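PDB 3PSQ: sortase B from Streptococcus pyogenes, which acts in pilus assembly as a class B sortase, a membrane-bound enzyme that probably cleaves and joins surface proteins through a thioester intermediate. Local coordinates for residues P50-Q53 with E59-N62; A94-G99 with C190-T195; A143-L148 with K167-Q172; L147-I152 with R198-G203. One frame throughout, in Å; residues are numbered along the deposited sequence. Where two conformers were deposited one is given.

Contact 1. Residues P50-Q53 with E59-N62. With ZN (zinc ion), chain P.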
loop_
_atom_site.group_PDB
_atom_site.type_symbol
_atom_site.label_atom_id
_atom_site.label_comp_id
_atom_site.label_asym_id
_atom_site.label_seq_id
_atom_site.Cartn_x
_atom_site.Cartn_y
_atom_site.Cartn_z
ATOM N N PRO A 50 1.832 -11.846 -2.410
ATOM C CA PRO A 50 0.401 -11.892 -2.647
ATOM C C PRO A 50 -0.315 -10.950 -1.664
ATOM O O PRO A 50 0.189 -10.713 -0.556
ATOM C CB PRO A 50 0.047 -13.355 -2.364
ATOM C CG PRO A 50 1.123 -13.797 -1.281
ATOM C CD PRO A 50 2.349 -13.044 -1.686
ATOM N N ILE A 51 -1.449 -10.383 -2.090
ATOM C CA ILE A 51 -2.210 -9.378 -1.297
ATOM C C ILE A 51 -3.605 -9.915 -1.109
ATOM O O ILE A 51 -4.196 -10.448 -2.035
ATOM C CB ILE A 51 -2.318 -8.002 -2.012
ATOM C CG1 ILE A 51 -0.916 -7.418 -2.340
ATOM C CG2 ILE A 51 -3.132 -7.005 -1.194
ATOM C CD1 ILE A 51 0.020 -7.124 -1.130
ATOM N N VAL A 52 -4.128 -9.782 0.104
ATOM C CA VAL A 52 -5.503 -10.155 0.356
ATOM C C VAL A 52 -6.342 -8.923 0.593
ATOM O O VAL A 52 -5.821 -7.847 0.913
ATOM C CB VAL A 52 -5.660 -11.076 1.589
ATOM C CG1 VAL A 52 -5.083 -12.450 1.301
ATOM C CG2 VAL A 52 -5.028 -10.424 2.833
ATOM N N GLN A 53 -7.656 -9.103 0.466
ATOM C CA GLN A 53 -8.578 -8.135 1.013
ATOM C C GLN A 53 -9.516 -8.842 1.969
ATOM O O GLN A 53 -10.162 -9.838 1.593
ATOM C CB GLN A 53 -9.405 -7.453 -0.070
ATOM C CG GLN A 53 -10.443 -6.472 0.517
ATOM C CD GLN A 53 -11.289 -5.836 -0.566
ATOM O OE1 GLN A 53 -12.088 -6.510 -1.208
ATOM N NE2 GLN A 53 -11.109 -4.534 -0.778
ATOM N N GLU A 59 -9.215 -8.385 10.222
ATOM C CA GLU A 59 -9.185 -9.796 9.871
ATOM C C GLU A 59 -7.794 -10.461 9.680
ATOM O O GLU A 59 -7.590 -11.635 10.066
ATOM C CB GLU A 59 -10.079 -10.062 8.644
ATOM C CG GLU A 59 -9.982 -11.520 8.058
ATOM C CD GLU A 59 -10.844 -11.685 6.824
ATOM O OE1 GLU A 59 -11.346 -10.659 6.326
ATOM O OE2 GLU A 59 -11.014 -12.817 6.327
ATOM N N TYR A 60 -6.871 -9.721 9.094
ATOM C CA TYR A 60 -5.555 -10.248 8.777
ATOM C C TYR A 60 -4.445 -9.873 9.766
ATOM O O TYR A 60 -3.281 -10.040 9.459
ATOM C CB TYR A 60 -5.150 -9.949 7.288
ATOM C CG TYR A 60 -5.881 -10.905 6.372
ATOM C CD1 TYR A 60 -5.391 -12.164 6.141
ATOM C CD2 TYR A 60 -7.136 -10.587 5.843
ATOM C CE1 TYR A 60 -6.103 -13.076 5.389
ATOM C CE2 TYR A 60 -7.845 -11.492 5.066
ATOM C CZ TYR A 60 -7.321 -12.734 4.846
ATOM O OH TYR A 60 -7.992 -13.675 4.087
ATOM N N ILE A 61 -4.793 -9.370 10.944
ATOM C CA ILE A 61 -3.801 -9.260 12.033
ATOM C C ILE A 61 -3.131 -10.608 12.372
ATOM O O ILE A 61 -1.931 -10.666 12.497
ATOM C CB ILE A 61 -4.421 -8.680 13.339
ATOM C CG1 ILE A 61 -4.880 -7.230 13.145
ATOM C CG2 ILE A 61 -3.455 -8.826 14.526
ATOM C CD1 ILE A 61 -5.848 -6.761 14.211
ATOM N N ASN A 62 -3.893 -11.692 12.459
ATOM C CA ASN A 62 -3.373 -13.001 12.872
ATOM C C ASN A 62 -3.856 -14.093 11.894
ATOM O O ASN A 62 -4.192 -15.240 12.272
ATOM C CB ASN A 62 -3.867 -13.344 14.302
ATOM C CG ASN A 62 -3.039 -12.677 15.401
ATOM O OD1 ASN A 62 -3.564 -11.892 16.201
ATOM N ND2 ASN A 62 -1.742 -12.989 15.452
HETATM ZN ZN ZN P . -11.979 -12.981 4.637
HETATM O O HOH W 1 -12.466 -14.957 4.441
#

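Contact 2. Residues A94-G99 with C190-T195. With ZN (zinc ion), chain L; ZN (zinc ion), chain R; ACY (acetic acid), chain H; EDO (1,2-ethanediol), chain E.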
loop_
_atom_site.group_PDB
_atom_site.type_symbol
_atom_site.label_atom_id
_atom_site.label_comp_id
_atom_site.label_asym_id
_atom_site.label_seq_id
_atom_site.Cartn_x
_atom_site.Cartn_y
_atom_site.Cartn_z
ATOM N N ALA A 94 -0.380 -2.901 6.430
ATOM C CA ALA A 94 0.014 -4.032 7.302
ATOM C C ALA A 94 -0.066 -3.580 8.742
ATOM O O ALA A 94 0.350 -2.474 9.056
ATOM C CB ALA A 94 1.436 -4.574 6.966
ATOM N N HIS A 95 -0.664 -4.408 9.601
ATOM C CA HIS A 95 -0.627 -4.159 11.031
ATOM C C HIS A 95 0.789 -4.359 11.581
ATOM O O HIS A 95 1.722 -4.726 10.855
ATOM C CB HIS A 95 -1.640 -5.065 11.760
ATOM C CG HIS A 95 -3.056 -4.612 11.589
ATOM N ND1 HIS A 95 -3.619 -3.627 12.375
ATOM C CD2 HIS A 95 -4.018 -4.996 10.715
ATOM C CE1 HIS A 95 -4.866 -3.425 11.992
ATOM N NE2 HIS A 95 -5.123 -4.224 10.976
ATOM N N HIS A 96 0.956 -4.098 12.869
ATOM C CA HIS A 96 2.292 -4.053 13.450
ATOM C C HIS A 96 3.179 -5.250 13.126
ATOM O O HIS A 96 4.321 -5.067 12.678
ATOM C CB HIS A 96 2.192 -3.841 14.977
ATOM C CG HIS A 96 3.461 -4.128 15.728
ATOM N ND1 HIS A 96 4.480 -3.208 15.842
ATOM C CD2 HIS A 96 3.846 -5.205 16.455
ATOM C CE1 HIS A 96 5.452 -3.710 16.595
ATOM N NE2 HIS A 96 5.091 -4.923 16.976
ATOM N N MET A 97 2.708 -6.471 13.368
ATOM C CA MET A 97 3.554 -7.633 13.101
ATOM C C MET A 97 3.879 -7.822 11.609
ATOM O O MET A 97 5.068 -7.901 11.255
ATOM C CB MET A 97 3.003 -8.943 13.710
ATOM C CG MET A 97 3.022 -8.997 15.253
ATOM S SD MET A 97 4.698 -8.910 15.995
ATOM C CE MET A 97 5.678 -9.775 14.728
ATOM N N ALA A 98 2.842 -7.931 10.761
ATOM C CA ALA A 98 3.031 -8.055 9.330
ATOM C C ALA A 98 3.850 -6.906 8.733
ATOM O O ALA A 98 4.561 -7.093 7.753
ATOM C CB ALA A 98 1.712 -8.181 8.603
ATOM N N GLY A 99 3.748 -5.721 9.319
ATOM C CA GLY A 99 4.485 -4.592 8.816
ATOM C C GLY A 99 5.968 -4.778 9.088
ATOM O O GLY A 99 6.800 -4.594 8.180
ATOM N N CYS A 190 3.140 0.721 10.454
ATOM C CA CYS A 190 3.643 1.505 11.572
ATOM C C CYS A 190 5.113 1.915 11.407
ATOM O O CYS A 190 5.854 1.377 10.596
ATOM C CB CYS A 190 3.490 0.725 12.869
ATOM S SG CYS A 190 4.390 -0.840 12.879
ATOM N N GLU A 191 5.518 2.890 12.199
ATOM C CA GLU A 191 6.920 3.201 12.340
ATOM C C GLU A 191 7.173 3.288 13.849
ATOM O O GLU A 191 6.978 4.344 14.447
ATOM C CB GLU A 191 7.230 4.510 11.614
ATOM C CG GLU A 191 8.697 4.800 11.399
ATOM C CD GLU A 191 8.929 5.530 10.086
ATOM O OE1 GLU A 191 8.070 6.385 9.722
ATOM O OE2 GLU A 191 9.965 5.247 9.417
ATOM N N ASP A 192 7.578 2.171 14.460
ATOM C CA ASP A 192 7.671 2.061 15.938
ATOM C C ASP A 192 8.705 2.962 16.631
ATOM O O ASP A 192 8.838 2.896 17.857
ATOM C CB ASP A 192 7.932 0.618 16.394
ATOM C CG ASP A 192 6.904 -0.356 15.873
ATOM O OD1 ASP A 192 5.671 -0.097 15.987
ATOM O OD2 ASP A 192 7.344 -1.392 15.331
ATOM N N MET A 193 9.442 3.779 15.876
ATOM C CA MET A 193 10.349 4.695 16.559
ATOM C C MET A 193 9.713 6.029 16.919
ATOM O O MET A 193 10.234 6.715 17.779
ATOM C CB MET A 193 11.658 4.900 15.794
ATOM C CG MET A 193 12.533 3.634 15.695
ATOM S SD MET A 193 13.113 2.965 17.291
ATOM C CE MET A 193 12.118 1.475 17.466
ATOM N N THR A 194 8.579 6.386 16.310
ATOM C CA THR A 194 7.890 7.660 16.662
ATOM C C THR A 194 6.468 7.431 17.213
ATOM O O THR A 194 5.923 6.338 17.057
ATOM C CB THR A 194 7.887 8.713 15.490
ATOM O OG1 THR A 194 7.320 8.139 14.305
ATOM C CG2 THR A 194 9.297 9.181 15.183
ATOM N N THR A 195 5.881 8.459 17.847
ATOM C CA THR A 195 4.642 8.261 18.635
ATOM C C THR A 195 3.455 7.923 17.733
ATOM O O THR A 195 3.038 8.770 16.926
ATOM C CB THR A 195 4.318 9.476 19.566
ATOM O OG1 THR A 195 5.331 9.585 20.592
ATOM C CG2 THR A 195 2.939 9.316 20.261
HETATM ZN ZN ZN L . 4.416 -1.300 15.095
HETATM ZN ZN ZN R . -3.103 -2.905 14.102
HETATM C C ACY H . -1.156 -1.177 13.253
HETATM O O ACY H . -2.115 -0.626 12.616
HETATM O OXT ACY H . -1.321 -2.185 13.978
HETATM C CH3 ACY H . 0.249 -0.653 13.076
HETATM C C1 EDO E . 7.885 -1.589 9.478
HETATM O O1 EDO E . 8.563 -1.722 10.726
HETATM C C2 EDO E . 8.350 -0.317 8.758
HETATM O O2 EDO E . 8.526 0.815 9.643
HETATM O O HOH W 2 2.700 -0.396 16.279
#

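Contact 3. Residues A143-L148 with K167-Q172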
loop_
_atom_site.group_PDB
_atom_site.type_symbol
_atom_site.label_atom_id
_atom_site.label_comp_id
_atom_site.label_asym_id
_atom_site.label_seq_id
_atom_site.Cartn_x
_atom_site.Cartn_y
_atom_site.Cartn_z
ATOM N N ALA A 143 -1.100 7.355 13.490
ATOM C CA ALA A 143 -2.301 6.525 13.403
ATOM C C ALA A 143 -3.562 7.371 13.249
ATOM O O ALA A 143 -4.602 6.858 12.847
ATOM C CB ALA A 143 -2.417 5.621 14.647
ATOM N N PHE A 144 -3.458 8.674 13.537
ATOM C CA PHE A 144 -4.645 9.518 13.618
ATOM C C PHE A 144 -4.733 10.518 12.519
ATOM O O PHE A 144 -5.510 11.453 12.623
ATOM C CB PHE A 144 -4.792 10.174 15.011
ATOM C CG PHE A 144 -4.775 9.163 16.112
ATOM C CD1 PHE A 144 -5.926 8.418 16.427
ATOM C CD2 PHE A 144 -3.572 8.855 16.754
ATOM C CE1 PHE A 144 -5.865 7.412 17.376
ATOM C CE2 PHE A 144 -3.517 7.874 17.712
ATOM C CZ PHE A 144 -4.655 7.142 18.018
ATOM N N ASP A 145 -3.935 10.309 11.463
ATOM C CA ASP A 145 -4.059 11.056 10.215
ATOM C C ASP A 145 -5.516 11.167 9.748
ATOM O O ASP A 145 -6.191 10.161 9.523
ATOM C CB ASP A 145 -3.221 10.404 9.117
ATOM C CG ASP A 145 -3.033 11.323 7.926
ATOM O OD1 ASP A 145 -4.053 11.690 7.302
ATOM O OD2 ASP A 145 -1.875 11.686 7.622
ATOM N N SER A 146 -5.988 12.405 9.631
ATOM C CA SER A 146 -7.407 12.669 9.340
ATOM C C SER A 146 -7.841 12.380 7.892
ATOM O O SER A 146 -9.022 12.507 7.555
ATOM C CB SER A 146 -7.760 14.102 9.708
ATOM O OG SER A 146 -7.091 14.998 8.828
ATOM N N LEU A 147 -6.920 11.948 7.043
ATOM C CA LEU A 147 -7.270 11.764 5.654
ATOM C C LEU A 147 -6.836 10.424 5.047
ATOM O O LEU A 147 -7.607 9.769 4.361
ATOM C CB LEU A 147 -6.688 12.919 4.840
ATOM C CG LEU A 147 -7.069 12.915 3.360
ATOM C CD1 LEU A 147 -8.587 13.011 3.244
ATOM C CD2 LEU A 147 -6.375 14.057 2.631
ATOM N N LEU A 148 -5.595 10.029 5.312
ATOM C CA LEU A 148 -4.899 9.057 4.480
ATOM C C LEU A 148 -5.203 7.583 4.788
ATOM O O LEU A 148 -4.788 6.701 4.029
ATOM C CB LEU A 148 -3.381 9.327 4.499
ATOM C CG LEU A 148 -2.989 10.634 3.809
ATOM C CD1 LEU A 148 -1.513 10.901 3.950
ATOM C CD2 LEU A 148 -3.402 10.624 2.334
ATOM N N LYS A 167 1.951 16.576 0.844
ATOM C CA LYS A 167 3.115 17.444 0.815
ATOM C C LYS A 167 3.656 17.853 2.191
ATOM O O LYS A 167 4.849 17.778 2.425
ATOM C CB LYS A 167 2.824 18.704 -0.004
ATOM C CG LYS A 167 4.101 19.428 -0.416
ATOM C CD LYS A 167 3.860 20.810 -1.035
ATOM C CE LYS A 167 5.200 21.619 -1.125
ATOM N NZ LYS A 167 5.089 22.931 -1.890
ATOM N N GLN A 168 2.801 18.292 3.104
ATOM C CA GLN A 168 3.258 18.839 4.381
ATOM C C GLN A 168 3.694 17.754 5.371
ATOM O O GLN A 168 4.266 18.044 6.432
ATOM C CB GLN A 168 2.174 19.744 4.975
ATOM C CG GLN A 168 1.109 19.049 5.800
ATOM C CD GLN A 168 1.109 19.541 7.220
ATOM O OE1 GLN A 168 0.632 18.869 8.142
ATOM N NE2 GLN A 168 1.651 20.741 7.408
ATOM N N LYS A 169 3.418 16.498 5.034
ATOM C CA LYS A 169 3.815 15.386 5.884
ATOM C C LYS A 169 4.879 14.519 5.235
ATOM O O LYS A 169 5.237 13.477 5.769
ATOM C CB LYS A 169 2.584 14.567 6.283
ATOM C CG LYS A 169 1.796 15.309 7.315
ATOM C CD LYS A 169 0.476 14.710 7.625
ATOM C CE LYS A 169 -0.210 15.592 8.646
ATOM N NZ LYS A 169 -1.055 14.778 9.560
ATOM N N SER A 170 5.378 14.960 4.081
ATOM C CA SER A 170 6.332 14.179 3.320
ATOM C C SER A 170 7.766 14.429 3.744
ATOM O O SER A 170 8.156 15.564 4.018
ATOM C CB SER A 170 6.178 14.443 1.825
ATOM O OG SER A 170 4.947 13.910 1.333
ATOM N N VAL A 171 8.533 13.348 3.816
ATOM C CA VAL A 171 9.971 13.400 4.059
ATOM C C VAL A 171 10.698 13.432 2.703
ATOM O O VAL A 171 11.760 14.025 2.590
ATOM C CB VAL A 171 10.446 12.168 4.889
ATOM C CG1 VAL A 171 11.966 12.138 5.015
ATOM C CG2 VAL A 171 9.804 12.170 6.263
ATOM N N GLN A 172 10.139 12.744 1.703
ATOM C CA GLN A 172 10.552 12.909 0.316
ATOM C C GLN A 172 9.326 13.143 -0.595
ATOM O O GLN A 172 8.247 12.601 -0.350
ATOM C CB GLN A 172 11.354 11.699 -0.166
ATOM C CG GLN A 172 12.519 11.305 0.703
ATOM C CD GLN A 172 13.629 12.334 0.723
ATOM O OE1 GLN A 172 13.653 13.257 -0.096
ATOM N NE2 GLN A 172 14.556 12.187 1.664
#

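Contact 4. Residues L147-I152 with R198-G203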
loop_
_atom_site.group_PDB
_atom_site.type_symbol
_atom_site.label_atom_id
_atom_site.label_comp_id
_atom_site.label_asym_id
_atom_site.label_seq_id
_atom_site.Cartn_x
_atom_site.Cartn_y
_atom_site.Cartn_z
ATOM N N LEU A 147 -6.920 11.948 7.043
ATOM C CA LEU A 147 -7.270 11.764 5.654
ATOM C C LEU A 147 -6.836 10.424 5.047
ATOM O O LEU A 147 -7.607 9.769 4.361
ATOM C CB LEU A 147 -6.688 12.919 4.840
ATOM C CG LEU A 147 -7.069 12.915 3.360
ATOM C CD1 LEU A 147 -8.587 13.011 3.244
ATOM C CD2 LEU A 147 -6.375 14.057 2.631
ATOM N N LEU A 148 -5.595 10.029 5.312
ATOM C CA LEU A 148 -4.899 9.057 4.480
ATOM C C LEU A 148 -5.203 7.583 4.788
ATOM O O LEU A 148 -4.788 6.701 4.029
ATOM C CB LEU A 148 -3.381 9.327 4.499
ATOM C CG LEU A 148 -2.989 10.634 3.809
ATOM C CD1 LEU A 148 -1.513 10.901 3.950
ATOM C CD2 LEU A 148 -3.402 10.624 2.334
ATOM N N PHE A 149 -5.937 7.320 5.868
ATOM C CA PHE A 149 -6.300 5.929 6.201
ATOM C C PHE A 149 -7.752 5.642 5.923
ATOM O O PHE A 149 -8.275 4.611 6.311
ATOM C CB PHE A 149 -5.870 5.540 7.629
ATOM C CG PHE A 149 -4.375 5.663 7.851
ATOM C CD1 PHE A 149 -3.500 4.801 7.229
ATOM C CD2 PHE A 149 -3.854 6.688 8.613
ATOM C CE1 PHE A 149 -2.147 4.933 7.388
ATOM C CE2 PHE A 149 -2.485 6.817 8.785
ATOM C CZ PHE A 149 -1.630 5.940 8.161
ATOM N N ASN A 150 -8.394 6.540 5.182
ATOM C CA ASN A 150 -9.771 6.347 4.777
ATOM C C ASN A 150 -9.950 6.699 3.284
ATOM O O ASN A 150 -10.010 7.878 2.908
ATOM C CB ASN A 150 -10.708 7.172 5.660
ATOM C CG ASN A 150 -12.192 6.830 5.422
ATOM O OD1 ASN A 150 -12.556 6.455 4.320
ATOM N ND2 ASN A 150 -13.040 6.969 6.455
ATOM N N PRO A 151 -10.012 5.674 2.427
ATOM C CA PRO A 151 -10.167 5.872 0.983
ATOM C C PRO A 151 -11.472 6.596 0.612
ATOM O O PRO A 151 -11.569 7.230 -0.428
ATOM C CB PRO A 151 -10.169 4.439 0.425
ATOM C CG PRO A 151 -9.446 3.617 1.484
ATOM C CD PRO A 151 -9.847 4.254 2.788
ATOM N N ILE A 152 -12.481 6.501 1.465
ATOM C CA ILE A 152 -13.717 7.217 1.179
ATOM C C ILE A 152 -13.494 8.710 1.381
ATOM O O ILE A 152 -13.890 9.511 0.530
ATOM C CB ILE A 152 -14.876 6.662 2.002
ATOM C CG1 ILE A 152 -15.217 5.252 1.502
ATOM C CG2 ILE A 152 -16.075 7.577 1.908
ATOM C CD1 ILE A 152 -16.201 4.473 2.464
ATOM N N ARG A 198 3.224 6.400 11.728
ATOM C CA ARG A 198 2.906 5.608 10.518
ATOM C C ARG A 198 3.762 6.065 9.345
ATOM O O ARG A 198 4.039 7.250 9.189
ATOM C CB ARG A 198 1.412 5.645 10.138
ATOM C CG ARG A 198 0.428 5.144 11.185
ATOM C CD ARG A 198 0.424 3.637 11.310
ATOM N NE ARG A 198 -0.518 3.161 12.327
ATOM C CZ ARG A 198 -0.209 2.895 13.597
ATOM N NH1 ARG A 198 1.043 3.064 14.027
ATOM N NH2 ARG A 198 -1.134 2.428 14.454
ATOM N N ILE A 199 4.189 5.120 8.528
ATOM C CA ILE A 199 4.818 5.495 7.290
ATOM C C ILE A 199 3.878 5.212 6.106
ATOM O O ILE A 199 3.203 4.181 6.073
ATOM C CB ILE A 199 6.201 4.791 7.089
ATOM C CG1 ILE A 199 6.853 5.300 5.806
ATOM C CG2 ILE A 199 6.037 3.273 7.104
ATOM C CD1 ILE A 199 8.311 4.909 5.631
ATOM N N ILE A 200 3.849 6.122 5.129
ATOM C CA ILE A 200 3.116 5.863 3.894
ATOM C C ILE A 200 4.032 6.152 2.703
ATOM O O ILE A 200 4.652 7.218 2.649
ATOM C CB ILE A 200 1.855 6.771 3.768
ATOM C CG1 ILE A 200 0.936 6.596 4.985
ATOM C CG2 ILE A 200 1.122 6.488 2.469
ATOM C CD1 ILE A 200 -0.306 7.477 5.000
ATOM N N VAL A 201 4.123 5.193 1.781
ATOM C CA VAL A 201 4.694 5.386 0.463
ATOM C C VAL A 201 3.542 5.409 -0.544
ATOM O O VAL A 201 2.764 4.438 -0.678
ATOM C CB VAL A 201 5.668 4.269 0.078
ATOM C CG1 VAL A 201 6.107 4.413 -1.394
ATOM C CG2 VAL A 201 6.905 4.278 0.996
ATOM N N ILE A 202 3.398 6.543 -1.220
ATOM C CA ILE A 202 2.290 6.727 -2.163
ATOM C C ILE A 202 2.770 6.932 -3.608
ATOM O O ILE A 202 3.775 7.604 -3.856
ATOM C CB ILE A 202 1.355 7.868 -1.706
ATOM C CG1 ILE A 202 0.264 8.113 -2.737
ATOM C CG2 ILE A 202 2.129 9.134 -1.537
ATOM C CD1 ILE A 202 -0.921 8.790 -2.129
ATOM N N GLY A 203 2.071 6.314 -4.555
ATOM C CA GLY A 203 2.336 6.563 -5.956
ATOM C C GLY A 203 1.094 6.830 -6.801
ATOM O O GLY A 203 -0.043 6.641 -6.350
#

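Contact 1. Residues P50-Q53 with E59-N62
The ring of Tyr60 carries the methyl CG2 of Val52 on one face, very nearly over its middle. That carbon sits 3.5 Å from the ring centroid and only 4° off the normal, a well-centred CH-pi contact. Accordingly the six ring carbons are almost equally far from it, with Val52 CG2 to Tyr60 CG at 3.7 Å. The valine places CG2 between its backbone N and carbonyl carbon, with CG1 beside the N (chi1 -70°), and this sends the one methyl straight at the ring. Strand 36-41 and Phe76 pack against Val52 as well, so the methyl that meets the tyrosine belongs to a buried residue of the sheet.

The phenol oxygen of Tyr60 is engaged beyond the two segments, hydrogen-bonded to Asp35 and Asn33. Next door, Glu59 reaches out on an extended chain and gives a single oxygen to a zinc ion: OE2 lies 2.0 Å from the metal, whereas OE1 stays back at 2.9 Å. Lys63 also bonds to OE2. Asp35, Glu55 and a water complete this acidic zinc site, and Tyr60, bonded to one of its ligands, is a second-shell residue linking the site to strand 48-53 of the sortase fold.

Contact 2. Residues A94-G99 with C190-T195
One zinc ion is gripped from both segments: His96 ND1 holds it at 2.0 Å, Cys190 SG at 2.3 Å and Asp192 OD1 at 1.9 Å, with a water as fourth ligand. No direct hydrogen bond spans the two segments, and the metal does the joining. With CG anti to the backbone N (chi1 165°), His96 carries its ring toward the 190-195 segment, and the ring's rotation about CB-CG (chi2 83°) turns ND1 to the zinc. The Asp192 side chain meets the ring at its edge, the two side chains crossing at about a right angle. Its second oxygen, OD2, lies 3.2 Å from His96 CE1 and is hydrogen-bonded to Asn100.

This is the sortase active site: Cys190, at the end of strand 184-190, is the predicted acyl-thioester residue and His95 the predicted proton donor/acceptor, so in this crystal the metal sits on the presumed nucleophile. His95 holds the N-cap position of helix 96-102 and binds a different zinc through ND1, at 1.9 Å. Its NE2 bonds to the carbonyl of Asn57. An acetate, probably from the crystallisation liquor, lies between His95 and Cys190. Its OXT ligates the His95 zinc and accepts a bent hydrogen bond from His96 N (3.2 Å, 139°), while its methyl carbon CH3 rests 3.5 Å from Cys190 CB.

Contact 3. Residues A143-L148 with K167-Q172
A single pair of side chains, Asp145 and Lys169, joins the two segments, and the salt bridge between them is a long one. Lys169 NZ stands 3.7 Å from Asp145 OD2, and the methylene CD of Lys169 is hardly farther from the same oxygen, at 3.8 Å. The two side chains approach from opposite directions. The lysine runs extended to CE and then bends at its last torsion (chi4 -147°), so the oxygen is met by the flank of the chain's end as much as by the ammonium group.

The carboxylate has firmer bonds elsewhere. Thr141 OG1 is hydrogen-bonded to OD2, and OD1 is shared by two backbone N-H groups of its own loop. Leu147 N reaches OD1 at 2.9 Å, nearly in line with the C-O bond and forming an Asx turn, whereas Leu148 N comes at 3.0 Å from well above the carboxylate plane, 52° out of it. His165 NE2 is a further partner of OD1. The buried acid is thus held fast by its loop and neighbours, and the long bridge to Lys169 would add mostly electrostatic attraction.

Lys169 belongs to the type I turn Lys167-Ser170 that leaves helix 159-167. Just beyond it, Val171 and Gln172 face Cys138 in a classic beta bulge. Lys169 lies against Ile139 and Thr141 of strand 130-142, while the loop 143-148 leads from that same strand's end past His165 toward helix 151-155.

Contact 4. Residues L147-I152 with R198-G203
Ile200 pushes its terminal methyl CD1 into the angle between Leu148 and Phe149. CD1 touches Leu148 CB at 3.6 Å and the far corner of the aromatic ring, Phe149 CZ, at 3.8 Å. That same corner meets Arg198, two residues earlier on the strand and on the same side: Phe149 CZ is 3.6 Å from Arg198 CB and 3.7 Å from Arg198 CG. The phenylalanine therefore works through the end of its ring, wedged against two neighbouring side chains on one side of the strand. The arginine offers its aliphatic root here: the ring touches only CB and CG, and the guanidinium, its plane 70° from the ring's, takes no part in the contact. A bend at chi2 (-75°) carries the charged end away toward Cys190, beside the bound acetate. Arg198 is predicted to stabilise the transition state, and Phe149 packs against the base of its side chain.

Behind these contacts the turn from Leu147 to Asn150, type I with a weak closing bond, presents Leu148 and Phe149 side by side. Tyr89 OH bonds to the carbonyl of Leu148. At the far end Asn150 N-caps the helix that follows: its OD1 accepts from Ile152 N at 2.9 Å, a bent bond (131° at the hydrogen), and from Asp153 N.

Strand 197-205 runs between strands 130-142 and 184-190, and Phe149 also lies on Leu91 and Tyr93 of strand 89-93. The loop ahead of helix 151-155 thus covers this face of the sheet, with helix 159-167 packing on Leu148 and Ile202.

Overall arrangement
Contacts 1 and 4 join their segments by apolar packing, each setting loop side chains on a strand of the one mixed sheet. Contact 1 is buried throughout, while contact 4 is partly buried and runs into the active site. Contacts 1 and 2 both hold zinc, but only in the more exposed contact 2 does the metal bridge the two segments; in contact 1 one segment binds it and CH-pi packing does the joining. Contact 2 touches contact 4 where Cys190 CB meets Arg198 NH1, and contact 1 where Ile61 packs on His95. Contact 3, a lone long salt bridge, shares Leu147 and Leu148 with contact 4 and is nested within the loop that contact 2 closes.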